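Local coordinates for protein putative 2-dehydro-3-deoxygalactonokinase (Sinorhizobium meliloti, PDB 3T69) that probably phosphorylates 2-dehydro-3-deoxy-D-galactonate with ATP, giving the 6-phosphate and ADP in the breakdown of galactose through D-galactonate, at residues 145-150 and 272-277; 262-267 and 276-281; 217-222 and 242-247. One frame throughout, in Å; residues are numbered along the deposited sequence.

Contact 1 (145-150 and 272-277); sequences LVCMPG and TLYRTA
Pro149, in the loop just past strand 143-148, and Tyr274, on helix 268-280, mark the nearest approach of the two backbones, with their CA atoms 7.5 Å apart. The Tyr274 ring bridges this gap. Pro149 CB sits over its centre, 3.5 Å from the centroid and 12° off the ring normal, a CH-pi contact in which one methylene group touches the whole ring; the nearest ring atom is CE2, at 3.5 Å from CB. Two residues back, Cys147 also points toward the helix. With SG anti to the backbone N (chi1 158°), the sulfur comes to 4.0 Å from Tyr274 CD1. This sulfur-aromatic approach is oblique, 56° off the normal, with SG 5.0 Å from the ring centroid. Leu264, on the neighbouring strand 261-264, touches all three side chains and continues the apolar packing. At the far end of the ring, Tyr274 OH hydrogen-bonds to Glu248 OE1 and Thr171 OG1. A leucine at Tyr274 would strip the flat surface from beneath Pro149 and would probably leave Glu248 and Thr171 without their shared hydroxyl partner. The contact thus divides its chemistry along one side chain: the ring packs against the sulfur of a strand residue and the carbon of the proline just after it, while the hydroxyl, in a buried residue, has polar partners on two further helices.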
# COMPACT_ATOMS: atom_id res chain seq x y z
N LEU B 145 13.96 20.64 -10.65
CA LEU B 145 13.02 19.67 -10.13
C LEU B 145 13.80 18.62 -9.35
O LEU B 145 14.50 17.80 -9.91
CB LEU B 145 12.21 19.06 -11.30
CG LEU B 145 11.28 17.85 -11.19
CD1 LEU B 145 10.32 17.91 -9.98
CD2 LEU B 145 10.49 17.71 -12.52
N VAL B 146 13.66 18.66 -8.03
CA VAL B 146 14.45 17.84 -7.15
C VAL B 146 13.61 16.71 -6.57
O VAL B 146 12.53 16.95 -6.03
CB VAL B 146 14.96 18.70 -5.99
CG1 VAL B 146 15.92 17.95 -5.11
CG2 VAL B 146 15.59 20.03 -6.51
N CYS B 147 14.14 15.49 -6.63
CA CYS B 147 13.48 14.31 -6.10
C CYS B 147 14.21 13.94 -4.87
O CYS B 147 15.41 13.74 -4.92
CB CYS B 147 13.52 13.15 -7.11
SG CYS B 147 13.34 11.44 -6.49
N MET B 148 13.48 13.79 -3.75
CA MET B 148 14.12 13.47 -2.47
C MET B 148 13.57 12.19 -1.85
O MET B 148 12.76 12.27 -0.97
CB MET B 148 14.01 14.69 -1.50
CG MET B 148 14.27 16.07 -2.19
SD MET B 148 14.00 17.59 -1.26
CE MET B 148 15.05 17.13 0.10
N PRO B 149 14.03 11.01 -2.30
CA PRO B 149 13.53 9.69 -1.88
C PRO B 149 13.64 9.51 -0.39
O PRO B 149 14.25 10.35 0.22
CB PRO B 149 14.51 8.73 -2.54
CG PRO B 149 15.77 9.55 -2.74
CD PRO B 149 15.21 10.86 -3.17
N GLY B 150 13.08 8.41 0.16
CA GLY B 150 13.05 8.04 1.61
C GLY B 150 11.71 7.37 1.99
O GLY B 150 10.92 7.06 1.13
N THR B 272 21.25 5.03 -4.96
CA THR B 272 21.62 4.22 -6.13
C THR B 272 20.33 3.74 -6.81
O THR B 272 20.01 4.16 -7.96
CB THR B 272 22.58 3.03 -5.74
OG1 THR B 272 23.86 3.54 -5.32
CG2 THR B 272 22.81 2.08 -6.90
N LEU B 273 19.56 2.94 -6.07
CA LEU B 273 18.22 2.51 -6.49
C LEU B 273 17.39 3.54 -7.28
O LEU B 273 16.85 3.23 -8.34
CB LEU B 273 17.45 2.05 -5.26
CG LEU B 273 16.44 0.92 -5.45
CD1 LEU B 273 17.07 -0.30 -6.14
CD2 LEU B 273 15.87 0.51 -4.07
N TYR B 274 17.31 4.78 -6.80
CA TYR B 274 16.58 5.79 -7.55
C TYR B 274 17.22 6.32 -8.83
O TYR B 274 16.51 6.68 -9.79
CB TYR B 274 16.17 6.97 -6.66
CG TYR B 274 14.86 6.78 -5.91
CD1 TYR B 274 13.71 7.47 -6.29
CD2 TYR B 274 14.77 5.93 -4.82
CE1 TYR B 274 12.48 7.31 -5.59
CE2 TYR B 274 13.56 5.77 -4.13
CZ TYR B 274 12.43 6.45 -4.53
OH TYR B 274 11.26 6.29 -3.82
N ARG B 275 18.56 6.38 -8.88
CA ARG B 275 19.24 6.93 -10.07
C ARG B 275 19.03 5.88 -11.12
O ARG B 275 18.73 6.17 -12.29
CB ARG B 275 20.77 7.17 -9.83
N THR B 276 19.17 4.64 -10.66
CA THR B 276 18.99 3.47 -11.49
C THR B 276 17.58 3.51 -12.08
O THR B 276 17.37 3.44 -13.31
CB THR B 276 19.17 2.22 -10.64
OG1 THR B 276 20.48 2.26 -10.07
CG2 THR B 276 19.00 0.96 -11.43
N ALA B 277 16.61 3.70 -11.18
CA ALA B 277 15.24 3.71 -11.59
C ALA B 277 14.95 4.92 -12.47
O ALA B 277 14.22 4.81 -13.46
CB ALA B 277 14.34 3.64 -10.35

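Contact 2 (262-267 and 276-281); sequences VCLVGS and TALESQ
Leu278 packs on Val262 and Leu264 within a beta-alpha-beta unit, in which strand 261-264 leads through helix 268-280 to the parallel strand 284-285. Val262 and Leu264 alternate along the strand with Cys263, so the first two point toward the helix and Cys263 points away. Leu278 answers with a single methyl: its CD1 lies 4.0 Å from Leu264 CD1 and 4.2 Å from Val262 CG2. The Leu264 and Leu278 side chains cross obliquely and meet methyl to methyl. Leu264 has its CG anti to the backbone N (chi1 178°), which brings CD1 up to the Leu278 methyl. The backbones stay well separated, Val262 CA and Leu278 CA being 8.7 Å apart, and apolar side chains bridge the space. Val285, on the returning strand, touches both leucines, so the helix packs over both parallel strands of the unit. The chain belongs to a kinase family of the ASKHA (acetate and sugar kinase, Hsc70, actin) fold; the glycine-rich turn entered at Gly266, between strand and helix, is consistent with the loop that lies beside the adenosine of ATP in relatives. Beyond the apolar contact, polar groups take over around Ser280 and Gln281. Ser280 OG donates to Ala277 O at 2.8 Å, reaching it from above the carbonyl plane, 36° out of it. Gln281 NE2 in turn donates to Ser280 OG at 3.0 Å through a distinctly bent bond (138° at the hydrogen), the serine oxygen being tilted from the amide plane. The same NE2 also hydrogen-bonds to Ser206 OG of helix 199-210, which Ala277, Ser280 and Gln281 all touch.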
# COMPACT_ATOMS: atom_id res chain seq x y z
N VAL B 262 16.11 15.90 -14.02
CA VAL B 262 15.91 15.92 -12.55
C VAL B 262 17.18 15.82 -11.70
O VAL B 262 18.13 15.15 -12.08
CB VAL B 262 14.85 14.87 -12.03
CG1 VAL B 262 13.82 14.58 -13.10
CG2 VAL B 262 15.49 13.59 -11.50
N CYS B 263 17.13 16.48 -10.54
CA CYS B 263 18.22 16.50 -9.57
C CYS B 263 17.91 15.64 -8.35
O CYS B 263 17.13 16.04 -7.49
CB CYS B 263 18.52 17.93 -9.11
SG CYS B 263 18.60 19.13 -10.53
N LEU B 264 18.53 14.47 -8.27
CA LEU B 264 18.30 13.58 -7.15
C LEU B 264 19.18 13.96 -6.01
O LEU B 264 20.38 14.06 -6.18
CB LEU B 264 18.61 12.13 -7.54
CG LEU B 264 18.46 11.09 -6.44
CD1 LEU B 264 17.00 10.77 -6.32
CD2 LEU B 264 19.23 9.81 -6.77
N VAL B 265 18.57 14.17 -4.84
CA VAL B 265 19.25 14.32 -3.55
C VAL B 265 19.03 13.05 -2.79
O VAL B 265 17.90 12.72 -2.50
CB VAL B 265 18.60 15.43 -2.72
CG1 VAL B 265 19.12 15.43 -1.29
CG2 VAL B 265 18.77 16.81 -3.40
N GLY B 266 20.08 12.32 -2.46
CA GLY B 266 19.95 11.12 -1.63
C GLY B 266 21.29 10.51 -1.31
O GLY B 266 22.33 10.94 -1.84
N SER B 267 21.29 9.50 -0.45
CA SER B 267 22.53 8.85 -0.10
C SER B 267 22.46 7.34 -0.31
O SER B 267 21.38 6.80 -0.53
CB SER B 267 22.86 9.18 1.35
OG SER B 267 22.42 8.15 2.21
N THR B 276 19.17 4.64 -10.66
CA THR B 276 18.99 3.47 -11.49
C THR B 276 17.58 3.51 -12.08
O THR B 276 17.37 3.44 -13.31
CB THR B 276 19.17 2.22 -10.64
OG1 THR B 276 20.48 2.26 -10.07
CG2 THR B 276 19.00 0.96 -11.43
N ALA B 277 16.61 3.70 -11.18
CA ALA B 277 15.24 3.71 -11.59
C ALA B 277 14.95 4.92 -12.47
O ALA B 277 14.22 4.81 -13.46
CB ALA B 277 14.34 3.64 -10.35
N LEU B 278 15.52 6.07 -12.15
CA LEU B 278 15.24 7.28 -12.94
C LEU B 278 15.86 7.31 -14.36
O LEU B 278 15.25 7.85 -15.32
CB LEU B 278 15.63 8.55 -12.16
CG LEU B 278 14.86 8.86 -10.88
CD1 LEU B 278 15.69 9.69 -9.95
CD2 LEU B 278 13.54 9.55 -11.18
N GLU B 279 17.07 6.77 -14.49
CA GLU B 279 17.71 6.74 -15.79
C GLU B 279 16.94 5.82 -16.71
O GLU B 279 16.58 6.23 -17.83
CB GLU B 279 19.19 6.36 -15.66
CG GLU B 279 20.05 7.55 -15.26
CD GLU B 279 21.39 7.19 -14.62
OE1 GLU B 279 21.59 6.09 -14.05
OE2 GLU B 279 22.27 8.07 -14.66
N SER B 280 16.64 4.61 -16.23
CA SER B 280 15.81 3.65 -16.99
C SER B 280 14.57 4.30 -17.60
O SER B 280 14.10 3.85 -18.63
CB SER B 280 15.45 2.42 -16.15
OG SER B 280 14.40 2.70 -15.24
N GLN B 281 14.07 5.38 -17.00
CA GLN B 281 12.91 6.07 -17.60
C GLN B 281 13.30 7.24 -18.47
O GLN B 281 12.42 8.02 -18.87
CB GLN B 281 11.84 6.48 -16.57
CG GLN B 281 11.33 5.33 -15.70
CD GLN B 281 10.95 4.10 -16.52
OE1 GLN B 281 10.11 4.17 -17.43
NE2 GLN B 281 11.55 2.96 -16.20

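Contact 3 (217-222 and 242-247); sequences NLLFSV and GTLIGL
Thr243 meets Leu218 and Leu219 inside an antiparallel helical hairpin, formed by the consecutive helices 215-228 and 233-252. The two short segments run at 166° to each other with axes 10.4 Å apart. The bond from CA to CB of Thr243 is directed toward the partner helix. Its CB already packs at 4.0 Å from Leu219 CD2. From there the side chain splits by chemistry. OG1 (chi1 -60°) stays on the threonine's own helix, hydrogen-bonded to the backbone Gln239 O one turn earlier. That rotation sends the methyl CG2 anti to the backbone N and across the gap, where it rests 3.9 Å from Leu219 CD2 and 4.1 Å from Leu218 CB, touching two successive residues of the partner helix. Thr208 of helix 199-210 touches both Leu218 and Thr243. The hairpin also reaches the dimer interface: Ser221 OG hydrogen-bonds to Pro122 O of the second subunit, the Phe220 ring meets His152 of that subunit, and Leu219 packs on its Met170. Within the hairpin, Leu219 CD2 extends past the threonine to a looser methyl-to-methyl contact, 4.4 Å from Leu244 CD2.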
# COMPACT_ATOMS: atom_id res chain seq x y z
N ASN B 217 -2.96 -4.47 -9.10
CA ASN B 217 -2.89 -5.76 -9.73
C ASN B 217 -1.43 -6.24 -9.79
O ASN B 217 -1.10 -7.34 -9.32
CB ASN B 217 -3.52 -5.70 -11.11
CG ASN B 217 -3.18 -6.90 -11.95
OD1 ASN B 217 -3.56 -8.03 -11.63
ND2 ASN B 217 -2.46 -6.68 -13.00
N LEU B 218 -0.57 -5.38 -10.34
CA LEU B 218 0.89 -5.69 -10.41
C LEU B 218 1.43 -6.16 -9.08
O LEU B 218 2.13 -7.18 -9.03
CB LEU B 218 1.70 -4.52 -10.94
CG LEU B 218 1.33 -4.21 -12.42
CD1 LEU B 218 1.70 -2.78 -12.88
CD2 LEU B 218 1.88 -5.26 -13.37
N LEU B 219 1.03 -5.49 -8.00
CA LEU B 219 1.45 -5.91 -6.67
C LEU B 219 0.96 -7.32 -6.34
O LEU B 219 1.71 -8.12 -5.75
CB LEU B 219 0.98 -4.93 -5.61
CG LEU B 219 1.57 -3.52 -5.67
CD1 LEU B 219 0.83 -2.55 -4.77
CD2 LEU B 219 3.03 -3.56 -5.28
N PHE B 220 -0.26 -7.66 -6.75
CA PHE B 220 -0.72 -8.98 -6.43
C PHE B 220 0.09 -10.03 -7.18
O PHE B 220 0.40 -11.08 -6.62
CB PHE B 220 -2.22 -9.17 -6.64
CG PHE B 220 -2.68 -10.53 -6.24
CD1 PHE B 220 -2.71 -10.89 -4.91
CD2 PHE B 220 -3.00 -11.49 -7.20
CE1 PHE B 220 -3.11 -12.18 -4.50
CE2 PHE B 220 -3.42 -12.76 -6.81
CZ PHE B 220 -3.46 -13.11 -5.44
N SER B 221 0.51 -9.70 -8.37
CA SER B 221 1.27 -10.57 -9.21
C SER B 221 2.58 -11.00 -8.61
O SER B 221 3.06 -12.04 -8.91
CB SER B 221 1.45 -9.96 -10.58
OG SER B 221 0.29 -10.20 -11.34
N VAL B 222 3.20 -10.20 -7.78
CA VAL B 222 4.40 -10.72 -7.20
C VAL B 222 4.07 -11.96 -6.38
O VAL B 222 4.80 -12.90 -6.42
CB VAL B 222 5.27 -9.68 -6.45
CG1 VAL B 222 4.93 -8.30 -6.82
CG2 VAL B 222 5.27 -9.90 -5.02
N GLY B 242 10.33 -2.11 -7.30
CA GLY B 242 10.23 -1.54 -8.59
C GLY B 242 8.87 -1.01 -8.90
O GLY B 242 8.75 0.06 -9.56
N THR B 243 7.83 -1.73 -8.46
CA THR B 243 6.45 -1.34 -8.79
C THR B 243 6.10 -0.00 -8.16
O THR B 243 5.59 0.95 -8.82
CB THR B 243 5.39 -2.42 -8.33
OG1 THR B 243 5.66 -3.68 -8.99
CG2 THR B 243 3.99 -1.95 -8.65
N LEU B 244 6.39 0.05 -6.86
CA LEU B 244 6.14 1.24 -6.06
C LEU B 244 6.86 2.43 -6.66
O LEU B 244 6.26 3.51 -6.83
CB LEU B 244 6.64 1.01 -4.65
CG LEU B 244 5.79 0.01 -3.89
CD1 LEU B 244 6.31 -0.11 -2.49
CD2 LEU B 244 4.24 0.40 -3.93
N ILE B 245 8.14 2.22 -7.00
CA ILE B 245 8.93 3.29 -7.52
C ILE B 245 8.45 3.68 -8.92
O ILE B 245 8.37 4.90 -9.27
CB ILE B 245 10.47 3.02 -7.44
CG1 ILE B 245 10.92 3.05 -5.99
CG2 ILE B 245 11.21 4.13 -8.16
CD1 ILE B 245 12.15 2.24 -5.67
N GLY B 246 8.10 2.69 -9.74
CA GLY B 246 7.64 3.03 -11.07
C GLY B 246 6.43 3.93 -10.96
O GLY B 246 6.24 4.86 -11.75
N LEU B 247 5.64 3.68 -9.92
CA LEU B 247 4.37 4.43 -9.72
C LEU B 247 4.62 5.85 -9.31
O LEU B 247 4.06 6.79 -9.91
CB LEU B 247 3.49 3.69 -8.70
CG LEU B 247 2.19 4.29 -8.23
CD1 LEU B 247 1.24 4.52 -9.36
CD2 LEU B 247 1.62 3.30 -7.33

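How the contacts relate
Contacts 1 and 2 lie close together, their centres about 4 Å apart: both dock helix 268-280 on the six-stranded mixed sheet, through strand 143-148 and the proline after it, and through the neighbouring parallel strand 261-264, and their segments share Thr276 and Ala277. Contact 3 lies about 17 Å from the centre of contact 1 and about 18 Å from that of contact 2, among the helices. Along the chain it falls between the two segments of contact 1 and closes before contact 2 opens. Ile245 of helix 233-252 connects the hairpin to helix 268-280, its CG2 3.8 Å from Ala277 CB. Packing therefore runs from the sheet through helix 268-280 to the hairpin that meets the second subunit.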